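Local coordinates for protein pseudoalteromonas arctica PAMC 21717 (PDB 5YL7) that probably cleaves peptide bonds as a calcium-binding, cold-active serine protease of the subtilase family, at residues A[221-234]-A[277-289]. Numbering follows the deposited sequence.
Sequences VASVGRNGGRAYYS and SQGTSMAAPHVAG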
ATOM      1  N   VAL A 221       3.203   7.370  -6.348  1.00  4.11           N
ATOM      2  CA  VAL A 221       3.195   8.121  -5.067  1.00  4.67           C
ATOM      3  C   VAL A 221       4.617   8.275  -4.534  1.00  4.08           C
ATOM      4  O   VAL A 221       5.325   7.296  -4.276  1.00  5.07           O
ATOM      5  CB  VAL A 221       2.352   7.359  -4.052  1.00  4.23           C
ATOM      6  CG1 VAL A 221       2.300   8.117  -2.719  1.00  4.32           C
ATOM      7  CG2 VAL A 221       0.940   7.144  -4.575  1.00  4.64           C
ATOM      8  N   ALA A 222       4.972   9.563  -4.333  1.00  3.99           N
ATOM      9  CA  ALA A 222       6.231   9.944  -3.622  1.00  4.39           C
ATOM     10  C   ALA A 222       5.930  10.031  -2.139  1.00  4.92           C
ATOM     11  O   ALA A 222       4.807  10.176  -1.674  1.00  5.14           O
ATOM     12  CB  ALA A 222       6.756  11.256  -4.158  1.00  4.96           C
ATOM     13  N   SER A 223       7.001   9.984  -1.325  1.00  4.85           N
ATOM     14  CA  SER A 223       6.903  10.008   0.105  1.00  4.62           C
ATOM     15  C   SER A 223       7.361  11.307   0.734  1.00  4.84           C
ATOM     16  O   SER A 223       8.482  11.778   0.344  1.00  5.69           O
ATOM     17  CB  SER A 223       7.744   8.912   0.697  1.00  5.34           C
ATOM     18  OG  SER A 223       7.768   9.010   2.123  1.00  5.40           O
ATOM     19  N   VAL A 224       6.608  11.890   1.631  1.00  4.62           N
ATOM     20  CA  VAL A 224       7.043  12.956   2.524  1.00  4.57           C
ATOM     21  C   VAL A 224       7.304  12.412   3.879  1.00  4.93           C
ATOM     22  O   VAL A 224       6.725  11.432   4.370  1.00  5.22           O
ATOM     23  CB  VAL A 224       6.123  14.162   2.576  1.00  5.60           C
ATOM     24  CG1 VAL A 224       6.020  14.835   1.206  1.00  6.39           C
ATOM     25  CG2 VAL A 224       4.752  13.811   3.107  1.00  6.00           C
ATOM     26  N   GLY A 225       8.188  13.110   4.606  1.00  5.01           N
ATOM     27  CA  GLY A 225       8.379  12.884   6.053  1.00  5.54           C
ATOM     28  C   GLY A 225       7.449  13.701   6.857  1.00  5.29           C
ATOM     29  O   GLY A 225       6.612  14.468   6.387  1.00  5.89           O
ATOM     30  N   ARG A 226       7.666  13.669   8.179  1.00  5.58           N
ATOM     31  CA  ARG A 226       6.900  14.404   9.150  1.00  6.74           C
ATOM     32  C   ARG A 226       7.021  15.916   9.000  1.00  6.31           C
ATOM     33  O   ARG A 226       6.133  16.627   9.439  1.00  7.03           O
ATOM     34  CB  ARG A 226       7.274  13.885  10.561  1.00  6.60           C
ATOM     35  CG  ARG A 226       6.380  14.414  11.661  1.00  6.96           C
ATOM     36  CD  ARG A 226       6.654  13.626  12.932  1.00  8.71           C
ATOM     37  NE  ARG A 226       5.719  13.943  13.999  1.00  8.98           N
ATOM     38  CZ  ARG A 226       5.733  13.239  15.145  1.00 11.77           C
ATOM     39  NH1 ARG A 226       6.631  12.306  15.366  1.00 12.23           N
ATOM     40  NH2 ARG A 226       4.728  13.421  15.964  1.00 13.86           N
ATOM     41  N   ASN A 227       8.055  16.389   8.339  1.00  6.69           N
ATOM     42  CA  ASN A 227       8.165  17.786   8.013  1.00  7.18           C
ATOM     43  C   ASN A 227       7.313  18.228   6.837  1.00  7.27           C
ATOM     44  O   ASN A 227       7.225  19.410   6.548  1.00  7.48           O
ATOM     45  CB  ASN A 227       9.644  18.218   7.734  1.00  8.02           C
ATOM     46  CG  ASN A 227      10.240  17.524   6.518  1.00  8.63           C
ATOM     47  OD1 ASN A 227       9.691  16.529   6.011  1.00  8.82           O
ATOM     48  ND2 ASN A 227      11.265  18.099   5.938  1.00 11.99           N
ATOM     49  N   GLY A 228       6.687  17.288   6.108  1.00  6.34           N
ATOM     50  CA  GLY A 228       5.967  17.654   4.900  1.00  6.68           C
ATOM     51  C   GLY A 228       6.851  17.961   3.693  1.00  6.66           C
ATOM     52  O   GLY A 228       6.295  18.494   2.716  1.00  8.25           O
ATOM     53  N   GLY A 229       8.087  17.610   3.753  1.00  6.50           N
ATOM     54  CA  GLY A 229       8.970  17.686   2.612  1.00  6.51           C
ATOM     55  C   GLY A 229       9.357  16.317   2.156  1.00  6.33           C
ATOM     56  O   GLY A 229       9.132  15.316   2.837  1.00  6.13           O
ATOM     57  N   ARG A 230      10.076  16.254   1.021  1.00  6.31           N
ATOM     58  CA  ARG A 230      10.400  14.957   0.461  1.00  5.51           C
ATOM     59  C   ARG A 230      11.159  14.105   1.409  1.00  5.81           C
ATOM     60  O   ARG A 230      12.189  14.518   1.999  1.00  8.03           O
ATOM     61  CB  ARG A 230      11.230  15.112  -0.862  1.00  6.41           C
ATOM     62  CG  ARG A 230      11.338  13.799  -1.614  1.00  6.86           C
ATOM     63  CD  ARG A 230      11.925  13.989  -2.991  1.00  7.09           C
ATOM     64  NE  ARG A 230      13.271  14.552  -2.996  1.00  7.14           N
ATOM     65  CZ  ARG A 230      14.396  13.909  -2.830  1.00  8.46           C
ATOM     66  NH1 ARG A 230      14.491  12.628  -2.677  1.00  8.06           N
ATOM     67  NH2 ARG A 230      15.556  14.649  -2.911  1.00 12.85           N
ATOM     68  N   ALA A 231      10.769  12.869   1.653  1.00  5.37           N
ATOM     69  CA  ALA A 231      11.586  11.955   2.442  1.00  5.64           C
ATOM     70  C   ALA A 231      12.863  11.699   1.721  1.00  6.43           C
ATOM     71  O   ALA A 231      12.890  11.574   0.502  1.00  6.94           O
ATOM     72  CB  ALA A 231      10.791  10.639   2.665  1.00  5.65           C
ATOM     73  N   TYR A 232      13.980  11.617   2.468  1.00  7.10           N
ATOM     74  CA  TYR A 232      15.300  11.613   1.830  1.00  6.45           C
ATOM     75  C   TYR A 232      15.459  10.555   0.789  1.00  6.69           C
ATOM     76  O   TYR A 232      16.217  10.756  -0.197  1.00  8.01           O
ATOM     77  CB  TYR A 232      16.401  11.479   2.889  1.00  6.68           C
ATOM     78  CG  TYR A 232      16.318  10.268   3.771  1.00  6.45           C
ATOM     79  CD1 TYR A 232      16.912   9.069   3.443  1.00  7.32           C
ATOM     80  CD2 TYR A 232      15.616  10.298   5.003  1.00  7.31           C
ATOM     81  CE1 TYR A 232      16.882   7.982   4.272  1.00  7.22           C
ATOM     82  CE2 TYR A 232      15.579   9.257   5.844  1.00  6.85           C
ATOM     83  CZ  TYR A 232      16.205   8.076   5.506  1.00  7.53           C
ATOM     84  OH  TYR A 232      16.238   6.947   6.345  1.00  9.98           O
ATOM     85  N   TYR A 233      14.854   9.391   0.916  1.00  5.71           N
ATOM     86  CA  TYR A 233      15.005   8.275   0.011  1.00  6.26           C
ATOM     87  C   TYR A 233      14.017   8.335  -1.183  1.00  5.69           C
ATOM     88  O   TYR A 233      14.152   7.483  -2.052  1.00  6.56           O
ATOM     89  CB  TYR A 233      14.786   6.945   0.770  1.00  6.44           C
ATOM     90  CG  TYR A 233      13.440   6.921   1.464  1.00  5.88           C
ATOM     91  CD1 TYR A 233      12.272   6.736   0.740  1.00  5.93           C
ATOM     92  CD2 TYR A 233      13.280   7.198   2.828  1.00  5.81           C
ATOM     93  CE1 TYR A 233      11.030   6.852   1.337  1.00  4.97           C
ATOM     94  CE2 TYR A 233      12.073   7.300   3.418  1.00  5.49           C
ATOM     95  CZ  TYR A 233      10.929   7.196   2.688  1.00  5.08           C
ATOM     96  OH  TYR A 233       9.668   7.306   3.241  1.00  5.06           O
ATOM     97  N   SER A 234      13.030   9.215  -1.137  1.00  5.51           N
ATOM     98  CA  SER A 234      11.956   9.041  -2.119  1.00  5.95           C
ATOM     99  C   SER A 234      12.434   9.337  -3.507  1.00  5.32           C
ATOM    100  O   SER A 234      13.087  10.351  -3.785  1.00  6.13           O
ATOM    101  CB  SER A 234      10.883  10.024  -1.775  1.00  5.60           C
ATOM    102  OG  SER A 234       9.720   9.755  -2.654  1.00  5.84           O
ATOM    103  N   SER A 277       7.707   1.974  10.292  1.00  6.38           N
ATOM    104  CA  SER A 277       8.466   1.656   9.096  1.00  6.36           C
ATOM    105  C   SER A 277       8.531   2.886   8.228  1.00  6.35           C
ATOM    106  O   SER A 277       7.851   3.879   8.481  1.00  7.95           O
ATOM    107  CB  SER A 277       7.847   0.517   8.329  1.00  8.75           C
ATOM    108  OG  SER A 277       8.043  -0.749   9.018  1.00 13.16           O
ATOM    109  N   GLN A 278       9.287   2.847   7.181  1.00  6.32           N
ATOM    110  CA  GLN A 278       9.365   3.968   6.222  1.00  6.44           C
ATOM    111  C   GLN A 278       9.483   3.489   4.791  1.00  5.21           C
ATOM    112  O   GLN A 278       9.991   2.414   4.542  1.00  6.46           O
ATOM    113  CB  GLN A 278      10.526   4.899   6.494  1.00  6.44           C
ATOM    114  CG  GLN A 278      11.883   4.324   6.298  1.00  7.47           C
ATOM    115  CD  GLN A 278      13.038   5.300   6.380  1.00  7.80           C
ATOM    116  OE1 GLN A 278      12.859   6.469   6.603  1.00  7.46           O
ATOM    117  NE2 GLN A 278      14.212   4.799   6.139  1.00 10.69           N
ATOM    118  N   GLY A 279       9.023   4.373   3.881  1.00  4.78           N
ATOM    119  CA  GLY A 279       9.224   4.121   2.458  1.00  5.06           C
ATOM    120  C   GLY A 279       8.122   4.695   1.707  1.00  5.07           C
ATOM    121  O   GLY A 279       7.024   5.045   2.162  1.00  5.63           O
ATOM    122  N   THR A 280       8.329   4.758   0.363  1.00  5.61           N
ATOM    123  CA  THR A 280       7.200   4.968  -0.561  1.00  4.67           C
ATOM    124  C   THR A 280       6.175   3.825  -0.384  1.00  4.91           C
ATOM    125  O   THR A 280       4.982   4.093  -0.641  1.00  4.97           O
ATOM    126  CB  THR A 280       7.602   5.167  -2.001  1.00  4.82           C
ATOM    127  OG1 THR A 280       8.303   4.040  -2.455  1.00  5.14           O
ATOM    128  CG2 THR A 280       8.364   6.445  -2.216  1.00  5.39           C
ATOM    129  N   SER A 281       6.566   2.694   0.140  1.00  5.11           N
ATOM    130  CA  SER A 281       5.646   1.611   0.442  1.00  5.35           C
ATOM    131  C   SER A 281       4.622   1.976   1.524  1.00  4.76           C
ATOM    132  O   SER A 281       3.604   1.346   1.579  1.00  5.18           O
ATOM    133  CB  SER A 281       6.406   0.426   1.035  1.00  8.77           C
ATOM    134  OG  SER A 281       7.050  -0.365   0.066  1.00 12.84           O
ATOM    135  N   MET A 282       4.971   2.922   2.398  1.00  4.53           N
ATOM    136  CA  MET A 282       4.116   3.391   3.477  1.00  4.60           C
ATOM    137  C   MET A 282       3.281   4.539   3.002  1.00  4.42           C
ATOM    138  O   MET A 282       2.151   4.741   3.473  1.00  4.90           O
ATOM    139  CB  MET A 282       4.915   3.778   4.706  1.00  5.54           C
ATOM    140  CG  MET A 282       5.429   2.641   5.632  1.00  6.06           C
ATOM    141  SD  MET A 282       6.619   1.513   4.894  1.00  7.11           S
ATOM    142  CE  MET A 282       5.567   0.113   4.563  1.00  6.70           C
ATOM    143  N   ALA A 283       3.795   5.325   2.050  1.00  4.26           N
ATOM    144  CA  ALA A 283       3.018   6.435   1.459  1.00  4.30           C
ATOM    145  C   ALA A 283       1.888   5.920   0.587  1.00  4.07           C
ATOM    146  O   ALA A 283       0.745   6.402   0.657  1.00  4.72           O
ATOM    147  CB  ALA A 283       3.991   7.313   0.661  1.00  4.51           C
ATOM    148  N   ALA A 284       2.163   4.943  -0.265  1.00  4.26           N
ATOM    149  CA  ALA A 284       1.133   4.382  -1.166  1.00  3.99           C
ATOM    150  C   ALA A 284      -0.151   3.957  -0.478  1.00  3.40           C
ATOM    151  O   ALA A 284      -1.213   4.370  -0.967  1.00  4.12           O
ATOM    152  CB  ALA A 284       1.737   3.274  -2.039  1.00  4.75           C
ATOM    153  N   PRO A 285      -0.109   3.233   0.611  1.00  4.14           N
ATOM    154  CA  PRO A 285      -1.433   2.766   1.226  1.00  4.11           C
ATOM    155  C   PRO A 285      -2.173   3.924   1.817  1.00  4.30           C
ATOM    156  O   PRO A 285      -3.404   3.797   1.961  1.00  4.78           O
ATOM    157  CB  PRO A 285      -1.007   1.713   2.220  1.00  4.43           C
ATOM    158  CG  PRO A 285       0.456   2.039   2.486  1.00  4.52           C
ATOM    159  CD  PRO A 285       0.994   2.417   1.182  1.00  4.12           C
ATOM    160  N   HIS A 286      -1.543   5.026   2.193  1.00  3.88           N
ATOM    161  CA  HIS A 286      -2.322   6.230   2.536  1.00  4.05           C
ATOM    162  C   HIS A 286      -3.151   6.639   1.372  1.00  4.41           C
ATOM    163  O   HIS A 286      -4.364   6.997   1.502  1.00  4.90           O
ATOM    164  CB  HIS A 286      -1.417   7.356   3.008  1.00  4.56           C
ATOM    165  CG  HIS A 286      -0.819   7.209   4.392  1.00  4.37           C
ATOM    166  ND1 HIS A 286       0.364   6.581   4.657  1.00  4.90           N
ATOM    167  CD2 HIS A 286      -1.283   7.651   5.615  1.00  4.45           C
ATOM    168  CE1 HIS A 286       0.569   6.664   5.973  1.00  4.96           C
ATOM    169  NE2 HIS A 286      -0.392   7.319   6.574  1.00  4.94           N
ATOM    170  N   VAL A 287      -2.556   6.696   0.180  1.00  4.38           N
ATOM    171  CA  VAL A 287      -3.263   7.102  -1.021  1.00  4.18           C
ATOM    172  C   VAL A 287      -4.320   6.052  -1.443  1.00  4.19           C
ATOM    173  O   VAL A 287      -5.430   6.464  -1.832  1.00  4.84           O
ATOM    174  CB  VAL A 287      -2.276   7.405  -2.142  1.00  4.27           C
ATOM    175  CG1 VAL A 287      -2.964   7.811  -3.439  1.00  4.08           C
ATOM    176  CG2 VAL A 287      -1.294   8.420  -1.683  1.00  4.77           C
ATOM    177  N   ALA A 288      -4.014   4.787  -1.321  1.00  4.20           N
ATOM    178  CA  ALA A 288      -4.994   3.747  -1.613  1.00  3.88           C
ATOM    179  C   ALA A 288      -6.157   3.876  -0.684  1.00  4.40           C
ATOM    180  O   ALA A 288      -7.284   3.702  -1.112  1.00  5.04           O
ATOM    181  CB  ALA A 288      -4.337   2.374  -1.535  1.00  4.64           C
ATOM    182  N   GLY A 289      -5.875   4.189   0.592  1.00  4.51           N
ATOM    183  CA  GLY A 289      -7.014   4.379   1.502  1.00  5.12           C
ATOM    184  C   GLY A 289      -7.848   5.560   1.102  1.00  5.14           C
ATOM    185  O   GLY A 289      -9.089   5.487   1.161  1.00  5.30           O
TER
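Y232 and Y233 both hold CG between the backbone N and the carbonyl carbon (chi1 56° for Y233), which brings their rings from the turn A231–S234 to Q278 and G279, just ahead of helix 280-297. In this subtilisin-like fold that helix packs against the parallel sheet, here on strand 219-224, and S281, in its first turn, is probably the nucleophile of a Ser-His-Asp triad with H100 and D41. Q278 reaches out with its chain extended beyond CG, and NE2 donates to Y232 OH at 3.0 Å, the hydroxyl lying in the amide plane and the bond nearly straight at 163°. An amide suits this place because its other end, OE1, accepts from Q249 N, while Y232 OH also bonds Q249 O. The Y233 ring lies beside the G279 backbone, CE1 3.5 Å from G279 CA, and its hydroxyl bonds G247 O and sits 2.8 Å from S223 OG. A leucine in place of Y233 would probably leave G247 O without this hydroxyl partner and open a gap beside G279. Glycine suits G279's place because its backbone angles would jam any CB against the preceding carbonyl. Farther along, small residues let helix 280-289 and strand 221-224 approach to 7.0 Å between their axes, crossing at 111°. T280 packs its methyl CG2 beside S234 OG and the V221 carbonyl O while OG1 hydrogen-bonds with N202 and G201, so a threonine gives one branch to packing and one to hydrogen bonding. A283 CB rests on the strand backbone, and the branched V221 sends CG1 to within 3.8 Å of V287 CG2.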